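Local coordinates for desmoplakin (Homo sapiens, PDB 3R6N), which probably links desmosomal cell-adhesion complexes to intermediate filaments, here as a rigid fragment of its plakin domain built from four spectrin repeats and an SH3 domain, at residues T126-K131 with E197-F202; P273-Y278 with N311-W316. All blocks are in the same frame, centred on the assembly; numbering follows the deposited sequence.

Interaction 1 (126-131 with 197-202) lies among spectrin-type helices, whereas interaction 2 (273-278 with 311-316) lies inside the SH3 domain. Their centres are 19 Å apart and their nearest atoms about 6 Å apart, with no direct touch. The loop between helix 68-117 and helix 130-161 connects them: the carbonyl O of Trp121 accepts a hydrogen bond from Asn198 in interaction 1, and Trp121 also touches Arg274 of interaction 2. Neither contact contributes a residue to the pockets of the two dithiothreitol-type ligands. However, helix 130-161, into which segment 126-131 runs, carries Arg138 and Gln141 of one pocket and Leu149 and Lys153 of the other.

Interaction 1. Residues T126-K131 with E197-F202; sequences TNIAQK and ENAAYF
Thr126 opens the contact by setting its methyl over the Phe202 ring, where the loop leading into helix 130-161 packs on the long helix 167-225, part of the helical bundle architecture of spectrin repeats. Thr126 CG2 stands 3.8 Å from the ring centroid and only 18° off the ring normal, which identifies a CH-pi contact over the face; it is displaced toward the rim, 3.6 Å from Phe202 CE2. The opposite face of this ring is covered from within the same helix by Tyr201 CD2, so the phenyl is sandwiched. With Phe202 CG turned beside the backbone N (chi1 -70°), the ring stands between Thr126 CG2 and Tyr201 CD2.

At Asn127 the backbone makes an inverse gamma turn, with a weak bond from Ile128 N to Thr126 O. The CB of Asn127 is directed away from segment 197-202, that of Ile128 toward it. In Ile128 the three carbons beyond CB divide the work: CG1 lies 3.9 Å from Phe202 CD1, approaching the ring obliquely; CG2, anti to the backbone N, comes within 4.5 Å of Ala199 CB; and CD1 reaches toward Asn198. No hydrogen bond crosses between the two segments, which makes the contact apolar packing, with just 205 Å² buried. The Asn198 amide is turned to another partner, its ND2 donating to Trp121 O, while the aliphatic base of the same side chain meets the isoleucine, Asn198 CB lying 4.0 Å from Ile128 CD1.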
# COMPACT_ATOMS: atom_id res chain seq x y z
N THR A 126 -3.99 7.14 -10.63
CA THR A 126 -2.65 7.60 -10.31
C THR A 126 -2.63 8.60 -9.16
O THR A 126 -1.57 8.92 -8.62
CB THR A 126 -1.98 8.26 -11.54
OG1 THR A 126 -2.70 7.90 -12.73
CG2 THR A 126 -0.53 7.83 -11.66
N ASN A 127 -3.81 9.09 -8.79
CA ASN A 127 -3.92 10.15 -7.80
C ASN A 127 -3.76 9.69 -6.35
O ASN A 127 -4.60 9.99 -5.50
CB ASN A 127 -5.23 10.93 -7.97
CG ASN A 127 -5.14 11.97 -9.06
OD1 ASN A 127 -5.99 12.03 -9.95
ND2 ASN A 127 -4.11 12.80 -8.99
N ILE A 128 -2.68 8.98 -6.07
CA ILE A 128 -2.35 8.58 -4.71
C ILE A 128 -1.97 9.82 -3.91
O ILE A 128 -1.55 9.73 -2.75
CB ILE A 128 -1.18 7.59 -4.68
CG1 ILE A 128 -1.31 6.58 -5.82
CG2 ILE A 128 -1.09 6.89 -3.33
CD1 ILE A 128 -2.65 5.87 -5.87
N ALA A 129 -2.12 10.98 -4.54
CA ALA A 129 -1.85 12.25 -3.89
C ALA A 129 -3.14 12.84 -3.36
O ALA A 129 -3.24 13.19 -2.18
CB ALA A 129 -1.18 13.21 -4.86
N GLN A 130 -4.15 12.94 -4.23
CA GLN A 130 -5.47 13.37 -3.81
C GLN A 130 -5.95 12.47 -2.68
O GLN A 130 -6.34 12.94 -1.61
CB GLN A 130 -6.47 13.28 -4.97
CG GLN A 130 -6.30 14.33 -6.04
CD GLN A 130 -7.39 14.25 -7.09
OE1 GLN A 130 -7.70 15.23 -7.77
NE2 GLN A 130 -7.99 13.07 -7.23
N LYS A 131 -5.91 11.17 -2.94
CA LYS A 131 -6.40 10.17 -2.00
C LYS A 131 -5.69 10.28 -0.66
O LYS A 131 -6.33 10.18 0.39
CB LYS A 131 -6.23 8.77 -2.57
CG LYS A 131 -6.91 7.68 -1.75
CD LYS A 131 -8.38 8.00 -1.55
CE LYS A 131 -9.12 6.88 -0.82
NZ LYS A 131 -10.56 7.22 -0.62
N GLU A 197 1.74 0.70 -1.12
CA GLU A 197 2.13 -0.16 -2.24
C GLU A 197 1.90 0.54 -3.57
O GLU A 197 2.75 0.50 -4.46
CB GLU A 197 1.37 -1.48 -2.20
CG GLU A 197 1.61 -2.32 -0.96
CD GLU A 197 3.05 -2.77 -0.81
OE1 GLU A 197 3.28 -4.00 -0.77
OE2 GLU A 197 3.94 -1.90 -0.73
N ASN A 198 0.73 1.16 -3.71
CA ASN A 198 0.42 1.90 -4.93
C ASN A 198 1.38 3.06 -5.17
O ASN A 198 1.74 3.35 -6.31
CB ASN A 198 -1.04 2.38 -4.92
CG ASN A 198 -2.01 1.29 -5.33
OD1 ASN A 198 -1.84 0.12 -4.99
ND2 ASN A 198 -3.04 1.67 -6.09
N ALA A 199 1.79 3.72 -4.09
CA ALA A 199 2.81 4.75 -4.20
C ALA A 199 4.07 4.12 -4.79
O ALA A 199 4.56 4.56 -5.83
CB ALA A 199 3.11 5.35 -2.84
N ALA A 200 4.56 3.08 -4.14
CA ALA A 200 5.75 2.37 -4.61
C ALA A 200 5.61 1.94 -6.07
O ALA A 200 6.51 2.17 -6.88
CB ALA A 200 6.03 1.16 -3.73
N TYR A 201 4.48 1.32 -6.40
CA TYR A 201 4.20 0.86 -7.75
C TYR A 201 4.45 1.95 -8.79
O TYR A 201 5.07 1.71 -9.82
CB TYR A 201 2.76 0.36 -7.84
CG TYR A 201 2.32 -0.10 -9.21
CD1 TYR A 201 2.30 -1.45 -9.54
CD2 TYR A 201 1.91 0.80 -10.18
CE1 TYR A 201 1.89 -1.88 -10.79
CE2 TYR A 201 1.50 0.38 -11.43
CZ TYR A 201 1.49 -0.96 -11.73
OH TYR A 201 1.08 -1.38 -12.97
N PHE A 202 3.97 3.15 -8.50
CA PHE A 202 4.14 4.26 -9.44
C PHE A 202 5.55 4.86 -9.36
O PHE A 202 6.11 5.26 -10.38
CB PHE A 202 3.08 5.34 -9.23
CG PHE A 202 1.70 4.93 -9.65
CD1 PHE A 202 0.69 4.78 -8.71
CD2 PHE A 202 1.42 4.68 -10.98
CE1 PHE A 202 -0.57 4.40 -9.10
CE2 PHE A 202 0.15 4.30 -11.38
CZ PHE A 202 -0.84 4.16 -10.44

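Interaction 2. Residues P273-Y278 with N311-W316; sequences PRNPDY and NERSKW
Arg274 meets Trp316 in the buried half of this contact, within an SH3 domain. The tip of the indole comes over the middle of the guanidinium, Trp316 CH2 lying 3.5 Å from Arg274 CZ. The two planes are inclined by 45°, which rules out a parallel stack. A bend at chi3 (71°) folds the arginine chain and brings the face of its guanidinium to CH2 of the indole, which meets it obliquely. Two outside bonds fix the rotation of that head, NH1 donating to Leu333 O and NH2 to Ser330 O, so NH1 and NH2 each have a carbonyl partner.

Pro276 forms the middle of the contact and loses the largest area, 88 Å². Its CB is 3.6 Å from Asn311 CA, and the two backbones come closest here, with 4.4 Å between the CA atoms.

Asn311 and Arg313 make up the solvent side, both exposed, and no hydrogen bond crosses the segments to hold them. The Arg313 guanidinium lies with one face against the proline, its NH1 3.5 Å from Pro276 CD, and reaches back to the buried Asn275. Asn275 OD1 is near Arg313 NH2, but the angle is poor and no hydrogen bond can be assigned; OD1 has a weak bond with Ser122 OG instead.

The contact thus packs the segment following helix 234-265 against the loop between strands 304-309 and 315-319, probably the n-Src loop, and the start of the latter strand. Trp121 on Arg274, and Asp123 and Lys124 on Asn275, bring the loop between helices 68-117 and 130-161 against it.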
# COMPACT_ATOMS: atom_id res chain seq x y z
N PRO A 273 -4.53 -6.46 -12.60
CA PRO A 273 -5.56 -7.48 -12.38
C PRO A 273 -6.76 -6.99 -11.58
O PRO A 273 -7.78 -7.67 -11.52
CB PRO A 273 -4.80 -8.57 -11.60
CG PRO A 273 -3.38 -8.39 -12.01
CD PRO A 273 -3.20 -6.91 -12.15
N ARG A 274 -6.65 -5.81 -10.97
CA ARG A 274 -7.77 -5.25 -10.22
C ARG A 274 -8.91 -4.86 -11.15
O ARG A 274 -10.06 -4.78 -10.72
CB ARG A 274 -7.33 -4.06 -9.38
CG ARG A 274 -6.23 -4.37 -8.41
CD ARG A 274 -6.09 -3.30 -7.36
NE ARG A 274 -7.21 -3.30 -6.43
CZ ARG A 274 -7.29 -4.10 -5.36
NH1 ARG A 274 -6.32 -4.95 -5.09
NH2 ARG A 274 -8.35 -4.03 -4.57
N ASN A 275 -8.57 -4.60 -12.41
CA ASN A 275 -9.57 -4.27 -13.43
C ASN A 275 -10.29 -5.50 -13.95
O ASN A 275 -9.67 -6.52 -14.22
CB ASN A 275 -8.92 -3.52 -14.59
CG ASN A 275 -8.48 -2.13 -14.21
OD1 ASN A 275 -9.18 -1.42 -13.48
ND2 ASN A 275 -7.31 -1.71 -14.71
N PRO A 276 -11.61 -5.38 -14.12
CA PRO A 276 -12.49 -6.50 -14.50
C PRO A 276 -12.14 -7.06 -15.87
O PRO A 276 -12.46 -8.21 -16.16
CB PRO A 276 -13.88 -5.86 -14.51
CG PRO A 276 -13.75 -4.59 -13.71
CD PRO A 276 -12.36 -4.12 -13.95
N ASP A 277 -11.50 -6.24 -16.70
CA ASP A 277 -11.21 -6.58 -18.08
C ASP A 277 -9.86 -7.26 -18.31
O ASP A 277 -9.65 -7.88 -19.35
CB ASP A 277 -11.21 -5.31 -18.94
CG ASP A 277 -10.30 -4.23 -18.39
OD1 ASP A 277 -10.79 -3.41 -17.59
OD2 ASP A 277 -9.11 -4.23 -18.74
N TYR A 278 -8.96 -7.14 -17.34
CA TYR A 278 -7.61 -7.72 -17.43
C TYR A 278 -7.68 -9.24 -17.58
O TYR A 278 -8.39 -9.91 -16.83
CB TYR A 278 -6.78 -7.33 -16.20
CG TYR A 278 -5.48 -8.08 -16.03
CD1 TYR A 278 -4.29 -7.58 -16.55
CD2 TYR A 278 -5.43 -9.29 -15.33
CE1 TYR A 278 -3.09 -8.26 -16.38
CE2 TYR A 278 -4.24 -9.97 -15.16
CZ TYR A 278 -3.08 -9.46 -15.69
OH TYR A 278 -1.90 -10.15 -15.51
N ASN A 311 -15.55 -8.87 -12.13
CA ASN A 311 -16.34 -7.94 -12.92
C ASN A 311 -16.90 -6.83 -12.05
O ASN A 311 -17.10 -5.70 -12.49
CB ASN A 311 -17.48 -8.67 -13.63
CG ASN A 311 -16.99 -9.66 -14.66
OD1 ASN A 311 -16.23 -9.30 -15.56
ND2 ASN A 311 -17.44 -10.92 -14.55
N GLU A 312 -17.14 -7.19 -10.79
CA GLU A 312 -17.59 -6.25 -9.78
C GLU A 312 -16.37 -5.58 -9.18
O GLU A 312 -15.51 -6.25 -8.60
CB GLU A 312 -18.36 -7.00 -8.70
CG GLU A 312 -19.00 -6.11 -7.64
CD GLU A 312 -20.34 -5.55 -8.09
OE1 GLU A 312 -21.03 -6.22 -8.89
OE2 GLU A 312 -20.69 -4.43 -7.64
N ARG A 313 -16.28 -4.26 -9.30
CA ARG A 313 -15.09 -3.54 -8.86
C ARG A 313 -15.05 -3.36 -7.34
O ARG A 313 -14.13 -2.74 -6.81
CB ARG A 313 -15.00 -2.18 -9.55
CG ARG A 313 -15.18 -2.24 -11.06
CD ARG A 313 -14.98 -0.88 -11.70
NE ARG A 313 -13.57 -0.54 -11.85
CZ ARG A 313 -12.92 -0.55 -13.02
NH1 ARG A 313 -13.56 -0.87 -14.13
NH2 ARG A 313 -11.63 -0.22 -13.06
N SER A 314 -16.05 -3.90 -6.66
CA SER A 314 -16.15 -3.77 -5.20
C SER A 314 -16.26 -5.12 -4.49
O SER A 314 -15.88 -5.24 -3.32
CB SER A 314 -17.33 -2.87 -4.83
OG SER A 314 -18.51 -3.28 -5.50
N LYS A 315 -16.78 -6.13 -5.17
CA LYS A 315 -16.84 -7.48 -4.63
C LYS A 315 -16.25 -8.50 -5.60
O LYS A 315 -16.67 -8.59 -6.75
CB LYS A 315 -18.28 -7.88 -4.27
CG LYS A 315 -18.74 -7.35 -2.92
CD LYS A 315 -19.91 -8.15 -2.37
CE LYS A 315 -20.10 -7.89 -0.87
NZ LYS A 315 -20.90 -8.96 -0.20
N TRP A 316 -15.28 -9.27 -5.12
CA TRP A 316 -14.65 -10.28 -5.94
C TRP A 316 -15.06 -11.67 -5.50
O TRP A 316 -15.12 -11.96 -4.31
CB TRP A 316 -13.13 -10.15 -5.87
CG TRP A 316 -12.62 -8.91 -6.51
CD1 TRP A 316 -13.33 -8.04 -7.29
CD2 TRP A 316 -11.29 -8.40 -6.44
NE1 TRP A 316 -12.52 -7.02 -7.70
CE2 TRP A 316 -11.27 -7.21 -7.20
CE3 TRP A 316 -10.12 -8.82 -5.82
CZ2 TRP A 316 -10.11 -6.44 -7.34
CZ3 TRP A 316 -8.98 -8.06 -5.96
CH2 TRP A 316 -8.98 -6.88 -6.72